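Local coordinates for protein endo-alpha-mannosidase (Bacteroides thetaiotaomicron, PDB 4ACY) that cleaves alpha-mannosidic linkages within glycan chains, probably those of N-glycans, as a family 99 endo-alpha-mannosidase, at residues D84-C88 with N89-E93; P102-I105 with R106-R110; I168-V172 with D173-D177; A356-Y359 with Y360-T364. All blocks are in the same frame, centred on the assembly; numbering follows the deposited sequence.

Contact 1 of 4, residues D84-C88 with N89-E93; sequences DDIAC and NFYPE
I86 and Y91 make the apolar part of this local contact: the delta methyl CD1 of I86 comes to 3.5 Å from CD2 of Y91, and the two side chains cross at about a right angle. The gamma carbon CG1 of I86 sits between the backbone N and the carbonyl carbon (chi1 66°), and the extended end then carries CD1 on to P92, where CD lies 3.7 Å away. That same CD of P92 rests on one face of the Y91 ring, offset toward its rim. This irregular stretch belongs to the loop between strand 77-79 and helix 102-115 of a TIM-barrel enzyme; it bends at A87 in an inverse gamma turn, with C88 N bonded to I86 O at 2.8 Å. The polar link is a water that donates to OD1 of D84 (2.7 Å) and hydrogen-bonds OH of Y91 (2.8 Å), in the plane of the tyrosine ring. Tyrosine suits the place by packing its ring while its hydroxyl meets the water. With an alanine in place of Y91, the I86 methyl would probably lose its aromatic neighbour and the water one partner. Y349 packs edge-to-face with Y91, and its hydroxyl hydrogen-bonds D84 O and I86 N.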
loop_
_atom_site.group_PDB
_atom_site.type_symbol
_atom_site.label_atom_id
_atom_site.label_comp_id
_atom_site.label_asym_id
_atom_site.label_seq_id
_atom_site.Cartn_x
_atom_site.Cartn_y
_atom_site.Cartn_z
ATOM N N ASP A 84 -10.357 18.772 -15.184
ATOM C CA ASP A 84 -9.190 18.791 -14.291
ATOM C C ASP A 84 -9.569 18.891 -12.797
ATOM O O ASP A 84 -8.741 19.249 -11.970
ATOM C CB ASP A 84 -8.179 19.893 -14.685
ATOM C CG ASP A 84 -7.684 19.767 -16.142
ATOM O OD1 ASP A 84 -7.863 18.701 -16.773
ATOM O OD2 ASP A 84 -7.122 20.758 -16.658
ATOM N N ASP A 85 -10.819 18.557 -12.480
ATOM C CA ASP A 85 -11.353 18.623 -11.106
ATOM C C ASP A 85 -11.388 17.190 -10.595
ATOM O O ASP A 85 -12.350 16.458 -10.844
ATOM C CB ASP A 85 -12.762 19.236 -11.137
ATOM C CG ASP A 85 -13.388 19.418 -9.739
ATOM O OD1 ASP A 85 -12.689 19.315 -8.710
ATOM O OD2 ASP A 85 -14.605 19.710 -9.694
ATOM N N ILE A 86 -10.313 16.786 -9.926
ATOM C CA ILE A 86 -10.091 15.371 -9.632
ATOM C C ILE A 86 -9.979 15.078 -8.124
ATOM O O ILE A 86 -9.651 15.959 -7.326
ATOM C CB ILE A 86 -8.872 14.789 -10.410
ATOM C CG1 ILE A 86 -7.552 15.417 -9.945
ATOM C CG2 ILE A 86 -9.070 14.948 -11.949
ATOM C CD1 ILE A 86 -6.319 14.648 -10.456
ATOM N N ALA A 87 -10.240 13.822 -7.761
ATOM C CA ALA A 87 -10.447 13.435 -6.360
ATOM C C ALA A 87 -9.162 13.219 -5.545
ATOM O O ALA A 87 -8.932 12.136 -4.972
ATOM C CB ALA A 87 -11.328 12.203 -6.298
ATOM N N CYS A 88 -8.340 14.259 -5.495
ATOM C CA CYS A 88 -7.088 14.250 -4.756
ATOM C C CYS A 88 -6.598 15.673 -4.548
ATOM O O CYS A 88 -6.982 16.580 -5.302
ATOM C CB CYS A 88 -6.022 13.394 -5.461
ATOM S SG CYS A 88 -6.054 13.489 -7.254
ATOM N N ASN A 89 -5.781 15.876 -3.517
ATOM C CA ASN A 89 -5.283 17.208 -3.196
ATOM C C ASN A 89 -4.021 17.595 -3.972
ATOM O O ASN A 89 -3.652 18.766 -4.005
ATOM C CB ASN A 89 -5.008 17.340 -1.706
ATOM C CG ASN A 89 -6.289 17.444 -0.885
ATOM O OD1 ASN A 89 -6.632 18.529 -0.358
ATOM N ND2 ASN A 89 -7.013 16.342 -0.790
ATOM N N PHE A 90 -3.340 16.592 -4.521
ATOM C CA PHE A 90 -2.202 16.809 -5.437
ATOM C C PHE A 90 -2.649 16.414 -6.839
ATOM O O PHE A 90 -3.695 15.790 -7.005
ATOM C CB PHE A 90 -1.015 15.922 -5.015
ATOM C CG PHE A 90 -0.357 16.322 -3.713
ATOM C CD1 PHE A 90 -0.845 15.868 -2.482
ATOM C CD2 PHE A 90 0.785 17.128 -3.714
ATOM C CE1 PHE A 90 -0.215 16.218 -1.272
ATOM C CE2 PHE A 90 1.424 17.488 -2.522
ATOM C CZ PHE A 90 0.922 17.038 -1.285
ATOM N N TYR A 91 -1.854 16.747 -7.860
ATOM C CA TYR A 91 -2.234 16.443 -9.232
ATOM C C TYR A 91 -1.111 15.635 -9.892
ATOM O O TYR A 91 0.045 16.073 -9.877
ATOM C CB TYR A 91 -2.495 17.740 -10.016
ATOM C CG TYR A 91 -3.197 17.494 -11.318
ATOM C CD1 TYR A 91 -2.483 17.133 -12.462
ATOM C CD2 TYR A 91 -4.586 17.585 -11.408
ATOM C CE1 TYR A 91 -3.137 16.868 -13.659
ATOM C CE2 TYR A 91 -5.246 17.321 -12.599
ATOM C CZ TYR A 91 -4.509 16.967 -13.718
ATOM O OH TYR A 91 -5.152 16.702 -14.903
ATOM N N PRO A 92 -1.437 14.469 -10.478
ATOM C CA PRO A 92 -0.352 13.634 -11.025
ATOM C C PRO A 92 0.359 14.218 -12.256
ATOM O O PRO A 92 -0.287 14.785 -13.150
ATOM C CB PRO A 92 -1.074 12.361 -11.462
ATOM C CG PRO A 92 -2.330 12.300 -10.612
ATOM C CD PRO A 92 -2.738 13.777 -10.553
ATOM N N GLU A 93 1.670 14.022 -12.305
ATOM C CA GLU A 93 2.429 14.294 -13.519
ATOM C C GLU A 93 1.798 13.583 -14.724
ATOM O O GLU A 93 1.708 14.154 -15.826
ATOM C CB GLU A 93 3.882 13.862 -13.347
ATOM C CG GLU A 93 4.705 14.200 -14.593
ATOM C CD GLU A 93 6.102 13.631 -14.590
ATOM O OE1 GLU A 93 6.411 12.725 -13.804
ATOM O OE2 GLU A 93 6.906 14.107 -15.414
HETATM O O HOH W 1 -7.756 16.140 -15.862
#

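Contact 2 of 4, residues P102-I105 with R106-R110; sequences PEII and RKHIR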
loop_
_atom_site.group_PDB
_atom_site.type_symbol
_atom_site.label_atom_id
_atom_site.label_comp_id
_atom_site.label_asym_id
_atom_site.label_seq_id
_atom_site.Cartn_x
_atom_site.Cartn_y
_atom_site.Cartn_z
ATOM N N PRO A 102 -0.826 0.296 -20.760
ATOM C CA PRO A 102 0.516 -0.289 -20.681
ATOM C C PRO A 102 1.625 0.756 -20.587
ATOM O O PRO A 102 2.643 0.508 -19.932
ATOM C CB PRO A 102 0.628 -1.096 -21.979
ATOM C CG PRO A 102 -0.785 -1.416 -22.342
ATOM C CD PRO A 102 -1.551 -0.167 -21.959
ATOM N N GLU A 103 1.434 1.917 -21.210
ATOM C CA GLU A 103 2.434 2.988 -21.116
ATOM C C GLU A 103 2.571 3.557 -19.708
ATOM O O GLU A 103 3.672 3.852 -19.251
ATOM C CB GLU A 103 2.168 4.104 -22.134
ATOM C CG GLU A 103 2.783 3.804 -23.492
ATOM C CD GLU A 103 4.269 3.465 -23.388
ATOM O OE1 GLU A 103 5.082 4.394 -23.155
ATOM O OE2 GLU A 103 4.616 2.265 -23.496
ATOM N N ILE A 104 1.439 3.704 -19.031
ATOM C CA ILE A 104 1.432 4.134 -17.631
ATOM C C ILE A 104 2.130 3.086 -16.744
ATOM O O ILE A 104 2.983 3.408 -15.898
ATOM C CB ILE A 104 -0.019 4.352 -17.137
ATOM C CG1 ILE A 104 -0.719 5.472 -17.932
ATOM C CG2 ILE A 104 -0.041 4.621 -15.630
ATOM C CD1 ILE A 104 -0.017 6.838 -17.928
ATOM N N ILE A 105 1.772 1.830 -16.956
ATOM C CA ILE A 105 2.347 0.726 -16.182
ATOM C C ILE A 105 3.847 0.683 -16.396
ATOM O O ILE A 105 4.597 0.612 -15.441
ATOM C CB ILE A 105 1.681 -0.639 -16.509
ATOM C CG1 ILE A 105 0.195 -0.653 -16.110
ATOM C CG2 ILE A 105 2.438 -1.793 -15.855
ATOM C CD1 ILE A 105 -0.115 -0.012 -14.783
ATOM N N ARG A 106 4.289 0.779 -17.653
ATOM C CA ARG A 106 5.728 0.875 -17.930
ATOM C C ARG A 106 6.383 2.032 -17.171
ATOM O O ARG A 106 7.430 1.862 -16.543
ATOM C CB ARG A 106 6.016 0.984 -19.439
ATOM C CG ARG A 106 7.502 1.044 -19.742
ATOM C CD ARG A 106 7.807 1.355 -21.210
ATOM N NE ARG A 106 7.488 2.740 -21.586
ATOM C CZ ARG A 106 8.202 3.820 -21.245
ATOM N NH1 ARG A 106 9.296 3.719 -20.502
ATOM N NH2 ARG A 106 7.811 5.021 -21.652
ATOM N N LYS A 107 5.754 3.204 -17.216
ATOM C CA LYS A 107 6.289 4.362 -16.518
ATOM C C LYS A 107 6.327 4.184 -14.992
ATOM O O LYS A 107 7.299 4.582 -14.337
ATOM C CB LYS A 107 5.505 5.613 -16.906
ATOM C CG LYS A 107 5.988 6.212 -18.212
ATOM C CD LYS A 107 5.057 7.307 -18.693
ATOM C CE LYS A 107 5.629 7.941 -19.970
ATOM N NZ LYS A 107 4.553 8.613 -20.736
ATOM N N HIS A 108 5.282 3.573 -14.435
ATOM C CA HIS A 108 5.236 3.323 -12.982
ATOM C C HIS A 108 6.367 2.403 -12.526
ATOM O O HIS A 108 7.006 2.633 -11.494
ATOM C CB HIS A 108 3.899 2.703 -12.573
ATOM C CG HIS A 108 2.766 3.680 -12.465
ATOM N ND1 HIS A 108 2.921 5.047 -12.564
ATOM C CD2 HIS A 108 1.456 3.470 -12.210
ATOM C CE1 HIS A 108 1.745 5.637 -12.389
ATOM N NE2 HIS A 108 0.845 4.702 -12.163
ATOM N N ILE A 109 6.622 1.369 -13.321
ATOM C CA ILE A 109 7.708 0.434 -13.036
ATOM C C ILE A 109 9.051 1.178 -13.099
ATOM O O ILE A 109 9.887 1.038 -12.207
ATOM C CB ILE A 109 7.673 -0.789 -14.010
ATOM C CG1 ILE A 109 6.451 -1.677 -13.720
ATOM C CG2 ILE A 109 8.992 -1.577 -13.948
ATOM C CD1 ILE A 109 6.406 -2.268 -12.290
ATOM N N ARG A 110 9.242 2.002 -14.130
ATOM C CA ARG A 110 10.458 2.813 -14.222
ATOM C C ARG A 110 10.632 3.724 -12.997
ATOM O O ARG A 110 11.769 3.953 -12.529
ATOM C CB ARG A 110 10.469 3.629 -15.521
#
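E103 and R106 clasp each other on the exposed side of helix 102-115, one of the helices that surround the barrel of this TIM-barrel enzyme. From R106 the chain can be followed outward. CB lies 3.4 Å from O of P102, the carbonyl that also accepts the R106 backbone N. With CG anti to that N (chi1 -178°) the chain runs straight to CD, 4.0 Å from OE2 of E103, and the bend at chi3 (71°) turns NE and the guanidinium toward the carboxylate. NE gives weak bonds to both carboxylate oxygens, while NH2 of R106 meets OE1 of E103 at 3.2 Å on its syn side, a salt bridge in which that oxygen lies nearly in the guanidinium plane. Both side chains are exposed and long enough to pair across a turn. On the buried side I104 and H108, one turn apart (i and i+4), run side by side: CG2 of I104 lies over one face of the H108 imidazole, 3.8 Å from its centroid, a CH-pi contact. Y97 and F327 meet the same ring edge-to-face. Replacing H108 by an alanine would probably leave the I104 methyl without the face it packs on, and Y97 and F327 without their ring partner. Next along, CG1 of I109 lies 3.4 Å from O of I105.

Contact 3 of 4, residues I168-V172 with D173-D177; sequences IQYIV and DTYGD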
loop_
_atom_site.group_PDB
_atom_site.type_symbol
_atom_site.label_atom_id
_atom_site.label_comp_id
_atom_site.label_asym_id
_atom_site.label_seq_id
_atom_site.Cartn_x
_atom_site.Cartn_y
_atom_site.Cartn_z
ATOM N N ILE A 168 -6.510 -16.286 -2.326
ATOM C CA ILE A 168 -5.135 -16.771 -2.306
ATOM C C ILE A 168 -4.975 -17.825 -3.397
ATOM O O ILE A 168 -4.012 -17.793 -4.156
ATOM C CB ILE A 168 -4.722 -17.336 -0.917
ATOM C CG1 ILE A 168 -4.756 -16.228 0.140
ATOM C CG2 ILE A 168 -3.325 -17.988 -0.977
ATOM C CD1 ILE A 168 -4.762 -16.747 1.578
ATOM N N GLN A 169 -5.944 -18.738 -3.499
ATOM C CA GLN A 169 -5.868 -19.791 -4.507
ATOM C C GLN A 169 -5.863 -19.193 -5.899
ATOM O O GLN A 169 -5.076 -19.603 -6.739
ATOM C CB GLN A 169 -7.027 -20.772 -4.384
ATOM C CG GLN A 169 -7.065 -21.548 -3.093
ATOM C CD GLN A 169 -8.359 -22.329 -2.957
ATOM O OE1 GLN A 169 -8.777 -23.005 -3.894
ATOM N NE2 GLN A 169 -8.997 -22.246 -1.795
ATOM N N TYR A 170 -6.738 -18.215 -6.138
ATOM C CA TYR A 170 -6.777 -17.561 -7.434
ATOM C C TYR A 170 -5.442 -16.883 -7.762
ATOM O O TYR A 170 -4.919 -17.023 -8.869
ATOM C CB TYR A 170 -7.925 -16.543 -7.557
ATOM C CG TYR A 170 -7.932 -15.929 -8.941
ATOM C CD1 TYR A 170 -8.609 -16.549 -9.999
ATOM C CD2 TYR A 170 -7.197 -14.770 -9.218
ATOM C CE1 TYR A 170 -8.580 -16.004 -11.276
ATOM C CE2 TYR A 170 -7.164 -14.227 -10.490
ATOM C CZ TYR A 170 -7.857 -14.849 -11.513
ATOM O OH TYR A 170 -7.808 -14.304 -12.770
ATOM N N ILE A 171 -4.905 -16.150 -6.793
ATOM C CA ILE A 171 -3.681 -15.383 -6.996
ATOM C C ILE A 171 -2.503 -16.321 -7.284
ATOM O O ILE A 171 -1.761 -16.115 -8.243
ATOM C CB ILE A 171 -3.403 -14.462 -5.787
ATOM C CG1 ILE A 171 -4.398 -13.285 -5.792
ATOM C CG2 ILE A 171 -1.953 -13.964 -5.780
ATOM C CD1 ILE A 171 -4.480 -12.512 -4.466
ATOM N N VAL A 172 -2.353 -17.355 -6.460
ATOM C CA VAL A 172 -1.263 -18.324 -6.627
ATOM C C VAL A 172 -1.412 -19.108 -7.943
ATOM O O VAL A 172 -0.444 -19.270 -8.677
ATOM C CB VAL A 172 -1.139 -19.279 -5.411
ATOM C CG1 VAL A 172 -0.147 -20.412 -5.683
ATOM C CG2 VAL A 172 -0.706 -18.509 -4.148
ATOM N N ASP A 173 -2.622 -19.569 -8.248
ATOM C CA ASP A 173 -2.848 -20.331 -9.489
ATOM C C ASP A 173 -2.627 -19.507 -10.738
ATOM O O ASP A 173 -2.115 -20.006 -11.734
ATOM C CB ASP A 173 -4.263 -20.916 -9.533
ATOM C CG ASP A 173 -4.463 -22.052 -8.554
ATOM O OD1 ASP A 173 -3.474 -22.570 -7.996
ATOM O OD2 ASP A 173 -5.629 -22.424 -8.327
ATOM N N THR A 174 -3.031 -18.248 -10.699
ATOM C CA THR A 174 -2.986 -17.412 -11.883
ATOM C C THR A 174 -1.642 -16.713 -12.077
ATOM O O THR A 174 -1.158 -16.606 -13.199
ATOM C CB THR A 174 -4.122 -16.366 -11.863
ATOM O OG1 THR A 174 -5.363 -17.014 -11.549
ATOM C CG2 THR A 174 -4.230 -15.650 -13.196
ATOM N N TYR A 175 -1.046 -16.242 -10.987
ATOM C CA TYR A 175 0.154 -15.415 -11.065
ATOM C C TYR A 175 1.396 -16.062 -10.483
ATOM O O TYR A 175 2.495 -15.551 -10.680
ATOM C CB TYR A 175 -0.078 -14.088 -10.339
ATOM C CG TYR A 175 -1.324 -13.385 -10.794
ATOM C CD1 TYR A 175 -1.498 -13.028 -12.132
ATOM C CD2 TYR A 175 -2.337 -13.082 -9.892
ATOM C CE1 TYR A 175 -2.638 -12.375 -12.548
ATOM C CE2 TYR A 175 -3.478 -12.431 -10.298
ATOM C CZ TYR A 175 -3.629 -12.088 -11.621
ATOM O OH TYR A 175 -4.774 -11.439 -12.011
ATOM N N GLY A 176 1.219 -17.161 -9.760
ATOM C CA GLY A 176 2.316 -17.770 -8.984
ATOM C C GLY A 176 3.506 -18.267 -9.785
ATOM O O GLY A 176 4.637 -18.293 -9.278
ATOM N N ASP A 177 3.255 -18.653 -11.036
ATOM C CA ASP A 177 4.314 -19.070 -11.951
ATOM C C ASP A 177 5.037 -17.903 -12.624
ATOM O O ASP A 177 6.043 -18.105 -13.297
ATOM C CB ASP A 177 3.741 -19.972 -13.053
ATOM C CG ASP A 177 3.318 -21.331 -12.549
ATOM O OD1 ASP A 177 3.496 -21.641 -11.354
ATOM O OD2 ASP A 177 2.800 -22.112 -13.371
#
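T174 lays its hydroxyl on the ring of Y170 while bonding that residue's carbonyl. OG1 of T174 stands 3.2 Å above the ring plane, over its centre, and donates to Y170 O at 2.7 Å. The backbone N of T174 gives the same oxygen a second bond of 2.9 Å, from the opposite face of the carbonyl plane, so two donors of one residue grip one acceptor. G176 N bonds V172 O at 2.9 Å, with an N-H...O angle of 132°, lying above the carbonyl plane. Threonine suits the spot because its OG1, anti to the carbonyl carbon (chi1 -48°), can turn back to the preceding turn; CG of Y170, anti to its own backbone N (chi1 -178°), directs the ring along the helix toward T174, whose CB makes a CH-pi contact with it, 4.2 Å from the centroid. This is the last part of helix 161-175, which joins strand 148-153 to strand 189-192 in a beta-alpha-beta unit of the TIM barrel. Y175 brings its OH to the edge of the Y170 ring, 4.0 Å from CE2, and takes CG2 of T174 on one of its own faces. Its CD2 also meets CG2 of I171, on the side turned to the barrel. Around this shell, Y130 stacks on Y170, F151 meets the ring of Y175, and I171 touches F151 and W124. D173, on the exposed side, hydrogen-bonds the hydroxyl of Y220 through OD1.

Contact 4 of 4, residues A356-Y359 with Y360-T364; sequences ADDY and YLIRT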
loop_
_atom_site.group_PDB
_atom_site.type_symbol
_atom_site.label_atom_id
_atom_site.label_comp_id
_atom_site.label_asym_id
_atom_site.label_seq_id
_atom_site.Cartn_x
_atom_site.Cartn_y
_atom_site.Cartn_z
ATOM N N ALA A 356 11.635 19.039 -6.826
ATOM C CA ALA A 356 11.373 18.400 -8.116
ATOM C C ALA A 356 10.085 17.593 -8.077
ATOM O O ALA A 356 9.682 17.138 -7.007
ATOM C CB ALA A 356 12.533 17.475 -8.466
ATOM N N ASP A 357 9.457 17.414 -9.238
ATOM C CA ASP A 357 8.245 16.579 -9.364
ATOM C C ASP A 357 8.534 15.169 -8.844
ATOM O O ASP A 357 7.665 14.518 -8.227
ATOM C CB ASP A 357 7.798 16.469 -10.827
ATOM C CG ASP A 357 7.417 17.819 -11.463
ATOM O OD1 ASP A 357 7.356 18.859 -10.780
ATOM O OD2 ASP A 357 7.168 17.808 -12.685
ATOM N N ASP A 358 9.764 14.716 -9.084
ATOM C CA ASP A 358 10.204 13.375 -8.718
ATOM C C ASP A 358 11.010 13.360 -7.425
ATOM O O ASP A 358 11.709 12.387 -7.147
ATOM C CB ASP A 358 10.954 12.673 -9.888
ATOM C CG ASP A 358 12.199 13.433 -10.351
ATOM O OD1 ASP A 358 12.374 14.612 -9.958
ATOM O OD2 ASP A 358 13.008 12.831 -11.121
ATOM N N TYR A 359 10.901 14.421 -6.626
ATOM C CA TYR A 359 11.626 14.494 -5.372
ATOM C C TYR A 359 11.442 13.245 -4.510
ATOM O O TYR A 359 12.406 12.732 -3.925
ATOM C CB TYR A 359 11.239 15.729 -4.531
ATOM C CG TYR A 359 12.028 15.756 -3.254
ATOM C CD1 TYR A 359 13.367 16.157 -3.258
ATOM C CD2 TYR A 359 11.477 15.302 -2.049
ATOM C CE1 TYR A 359 14.125 16.128 -2.101
ATOM C CE2 TYR A 359 12.228 15.287 -0.886
ATOM C CZ TYR A 359 13.544 15.699 -0.918
ATOM O OH TYR A 359 14.305 15.694 0.223
ATOM N N TYR A 360 10.200 12.775 -4.385
ATOM C CA TYR A 360 9.952 11.669 -3.462
ATOM C C TYR A 360 10.458 10.336 -3.980
ATOM O O TYR A 360 10.802 9.480 -3.191
ATOM C CB TYR A 360 8.500 11.631 -2.942
ATOM C CG TYR A 360 8.268 12.841 -2.076
ATOM C CD1 TYR A 360 8.624 12.832 -0.720
ATOM C CD2 TYR A 360 7.753 14.016 -2.623
ATOM C CE1 TYR A 360 8.459 13.975 0.059
ATOM C CE2 TYR A 360 7.571 15.147 -1.846
ATOM C CZ TYR A 360 7.935 15.114 -0.519
ATOM O OH TYR A 360 7.770 16.231 0.248
ATOM N N LEU A 361 10.591 10.205 -5.299
ATOM C CA LEU A 361 11.238 9.022 -5.871
ATOM C C LEU A 361 12.731 9.054 -5.576
ATOM O O LEU A 361 13.296 8.054 -5.127
ATOM C CB LEU A 361 10.989 8.935 -7.381
ATOM C CG LEU A 361 9.564 8.829 -7.898
ATOM C CD1 LEU A 361 9.628 8.642 -9.389
ATOM C CD2 LEU A 361 8.828 7.638 -7.249
ATOM N N ILE A 362 13.365 10.202 -5.839
ATOM C CA ILE A 362 14.779 10.428 -5.504
ATOM C C ILE A 362 15.082 10.171 -4.035
ATOM O O ILE A 362 16.043 9.470 -3.698
ATOM C CB ILE A 362 15.209 11.882 -5.883
ATOM C CG1 ILE A 362 15.041 12.099 -7.392
ATOM C CG2 ILE A 362 16.636 12.167 -5.427
ATOM C CD1 ILE A 362 15.093 13.583 -7.838
ATOM N N ARG A 363 14.250 10.731 -3.157
ATOM C CA ARG A 363 14.477 10.632 -1.720
ATOM C C ARG A 363 14.231 9.207 -1.200
ATOM O O ARG A 363 14.872 8.770 -0.239
ATOM C CB ARG A 363 13.614 11.656 -0.976
ATOM C CG ARG A 363 14.043 11.950 0.457
ATOM C CD ARG A 363 15.471 12.501 0.507
ATOM N NE ARG A 363 15.843 12.923 1.849
ATOM C CZ ARG A 363 17.093 13.223 2.213
ATOM N NH1 ARG A 363 18.096 13.128 1.340
ATOM N NH2 ARG A 363 17.340 13.609 3.447
ATOM N N THR A 364 13.293 8.492 -1.826
ATOM C CA THR A 364 13.094 7.070 -1.528
ATOM C C THR A 364 14.369 6.250 -1.800
ATOM O O THR A 364 14.791 5.458 -0.951
ATOM C CB THR A 364 11.901 6.481 -2.310
ATOM O OG1 THR A 364 10.702 7.164 -1.918
ATOM C CG2 THR A 364 11.729 4.981 -1.994
HETATM O O HOH W 2 8.132 12.215 -6.422
#
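D358 O takes a nearly straight bond of 3.0 Å from I362 N, its N-H...O angle 176°, and a weak one from L361 N. Y359 O accepts R363 N at 2.8 Å, which carries the chain into regular helix. Next along, Y360 O is gripped twice by T364, by OG1 at 2.6 Å and by the backbone N at 3.0 Å; OG1 of T364 also bonds the hydroxyl of Y307. Y359 has CG anti to the backbone N (chi1 -180°), whereas in Y360 it lies beside the N, and the two rings meet as a T-shaped pair: CD2 of Y359 stands over the centre of the Y360 ring, and the planes are 88° apart. On one face of Y359 rests CB of R363, 4.3 Å from the centroid, and the arginine chain continues alongside until its CD lies 3.4 Å from OH of Y359. Here helix 359-376 starts, the last helix of the TIM-barrel chain, entered through a type I turn from A356 to Y359. D358 occupies the N-cap position, yet its carboxylate does no capping; OD2 makes a salt bridge to K114, while OD1 of D358 lies 3.6 Å from CD1 of I362. Arginine suits the place of R363 because its aliphatic part can cover a tyrosine while its charged end pairs with D308. The cation of R301 lies against Y360, and L361 packs on M111 and K114 of helix 102-115. A water joins D357 O to Y360 N, weakly at the latter.

All four contacts are local and follow one another along the chain, each within a continuous stretch of a single TIM-barrel subunit. Contact 1 lies in the loop that precedes helix 102-115, the helix that holds contact 2; their centres are about 19 Å apart. Contact 4, at the start of helix 359-376, comes within about 5 Å of contact 1 and about 6 Å of contact 2, nearest atoms, and L361 of contact 4 packs against helix 102-115. Residues distant in sequence thus come close together in the fold. Contact 3, on helix 161-175, stands apart, its centre about 34 Å from that of contact 1, about 23 Å from contact 2 and about 33 Å from contact 4.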